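Local coordinates for putative aldehyde dehydrogenase (Burkholderia cenocepacia, PDB 4YWE), which probably oxidises aldehydes to acids with NAD or NADP as acceptor, as a member of the aldehyde dehydrogenase family, at residues A[294-299]-A[395-400]. Residues are numbered along the deposited sequence; the frame is centred on the assembly and turned at random.
Sequences SRVLIE and LAAMRF
Leu395 lays CD1 against C of Ser294 (3.6 Å), while CD2 meets CG1 of Val296; with CG anti to the backbone N (chi1 178°), the branch swings back over the neighbouring strand. One step on, Ala396 binds through both backbone polar atoms: its N donates to Ser294 O (2.9 Å), from above the carbonyl plane, and its O accepts Val296 N. Ala397 puts CB beside CG1 of Val296 at 3.6 Å, on the face where Ile298 packs on helix 303-315. The pairing illustrates how parallel strands distant in sequence become neighbours: 294-299 and 395-400 run side by side in the mixed sheet of what is, as in other aldehyde dehydrogenases, probably the catalytic domain, strand 261-265 flanking the first and strand 374-376 the second. At Met398 the ladder slackens, since its N reaches Val296 O only weakly (3.3 Å), yet its O takes a nearly straight bond from Ile298 N. Its side chain runs alongside Leu297, CG touching CD2. Arg399 meets Ile298 O through a CA-H...O contact (CA to O 3.1 Å) and through CB, while its guanidinium leads away. Phe400 N bonds to the same oxygen, and chi1 of 66° turns the ring back across the first strand: Glu299 CA lies over the ring centre, 3.8 Å above its plane, Leu297 O lies at its edge, 3.2 Å from CE2, and helix 403-410 also packs against this ring.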
# COMPACT_ATOMS: atom_id res chain seq x y z
N SER A 294 -6.06 5.18 33.66
CA SER A 294 -6.83 5.49 34.86
C SER A 294 -7.42 4.25 35.51
O SER A 294 -8.04 4.33 36.57
CB SER A 294 -7.95 6.48 34.52
OG SER A 294 -8.78 5.96 33.49
N ARG A 295 -7.23 3.10 34.87
CA ARG A 295 -7.67 1.83 35.43
C ARG A 295 -6.54 0.82 35.39
O ARG A 295 -5.87 0.67 34.37
CB ARG A 295 -8.88 1.27 34.68
CG ARG A 295 -10.20 1.97 34.97
CD ARG A 295 -11.34 1.27 34.25
NE ARG A 295 -11.15 1.27 32.81
CZ ARG A 295 -11.57 0.29 32.00
NH1 ARG A 295 -12.19 -0.76 32.49
NH2 ARG A 295 -11.35 0.38 30.69
N VAL A 296 -6.32 0.12 36.50
CA VAL A 296 -5.37 -0.97 36.52
C VAL A 296 -6.09 -2.26 36.92
O VAL A 296 -6.66 -2.36 38.01
CB VAL A 296 -4.16 -0.68 37.43
CG1 VAL A 296 -4.60 -0.24 38.82
CG2 VAL A 296 -3.23 -1.88 37.50
N LEU A 297 -6.09 -3.22 36.01
CA LEU A 297 -6.75 -4.50 36.24
C LEU A 297 -5.70 -5.56 36.54
O LEU A 297 -4.88 -5.89 35.68
CB LEU A 297 -7.59 -4.90 35.03
CG LEU A 297 -8.46 -3.79 34.42
CD1 LEU A 297 -9.18 -4.28 33.18
CD2 LEU A 297 -9.45 -3.25 35.44
N ILE A 298 -5.72 -6.09 37.76
CA ILE A 298 -4.68 -7.00 38.22
C ILE A 298 -5.25 -8.39 38.48
O ILE A 298 -6.29 -8.53 39.12
CB ILE A 298 -4.00 -6.46 39.49
CG1 ILE A 298 -3.73 -4.96 39.36
CG2 ILE A 298 -2.72 -7.23 39.76
CD1 ILE A 298 -3.37 -4.29 40.67
N GLU A 299 -4.57 -9.41 37.99
CA GLU A 299 -4.96 -10.79 38.27
C GLU A 299 -4.92 -11.01 39.78
O GLU A 299 -4.08 -10.45 40.48
CB GLU A 299 -4.03 -11.78 37.55
CG GLU A 299 -4.44 -13.24 37.72
CD GLU A 299 -3.56 -14.18 36.92
OE1 GLU A 299 -2.76 -13.69 36.09
OE2 GLU A 299 -3.66 -15.40 37.13
N LEU A 395 -6.04 6.82 40.03
CA LEU A 395 -5.96 5.47 39.50
C LEU A 395 -6.93 4.54 40.21
O LEU A 395 -6.92 4.44 41.44
CB LEU A 395 -4.53 4.93 39.61
CG LEU A 395 -4.32 3.49 39.13
CD1 LEU A 395 -4.69 3.36 37.65
CD2 LEU A 395 -2.89 3.05 39.37
N ALA A 396 -7.77 3.86 39.44
CA ALA A 396 -8.73 2.92 40.00
C ALA A 396 -8.22 1.49 39.86
O ALA A 396 -7.93 1.03 38.75
CB ALA A 396 -10.09 3.07 39.33
N ALA A 397 -8.12 0.78 40.98
CA ALA A 397 -7.59 -0.58 40.98
C ALA A 397 -8.66 -1.60 41.34
O ALA A 397 -9.49 -1.36 42.22
CB ALA A 397 -6.41 -0.68 41.94
N MET A 398 -8.64 -2.73 40.65
CA MET A 398 -9.57 -3.83 40.90
C MET A 398 -8.98 -5.12 40.35
O MET A 398 -8.05 -5.09 39.55
CB MET A 398 -10.93 -3.55 40.26
CG MET A 398 -10.89 -3.51 38.74
SD MET A 398 -12.41 -2.87 38.02
CE MET A 398 -12.28 -1.13 38.42
N ARG A 399 -9.52 -6.26 40.78
CA ARG A 399 -8.97 -7.55 40.39
C ARG A 399 -9.82 -8.26 39.32
O ARG A 399 -10.97 -7.91 39.09
CB ARG A 399 -8.83 -8.46 41.61
CG ARG A 399 -10.15 -8.86 42.25
CD ARG A 399 -9.94 -9.78 43.44
NE ARG A 399 -11.19 -10.38 43.90
CZ ARG A 399 -11.27 -11.33 44.82
NH1 ARG A 399 -10.16 -11.80 45.40
NH2 ARG A 399 -12.45 -11.83 45.17
N PHE A 400 -9.22 -9.25 38.67
CA PHE A 400 -9.94 -10.13 37.75
C PHE A 400 -9.44 -11.57 37.91
O PHE A 400 -8.30 -11.79 38.32
CB PHE A 400 -9.81 -9.66 36.30
CG PHE A 400 -8.41 -9.74 35.74
CD1 PHE A 400 -7.93 -10.92 35.19
CD2 PHE A 400 -7.60 -8.62 35.73
CE1 PHE A 400 -6.65 -10.98 34.67
CE2 PHE A 400 -6.32 -8.68 35.21
CZ PHE A 400 -5.84 -9.86 34.68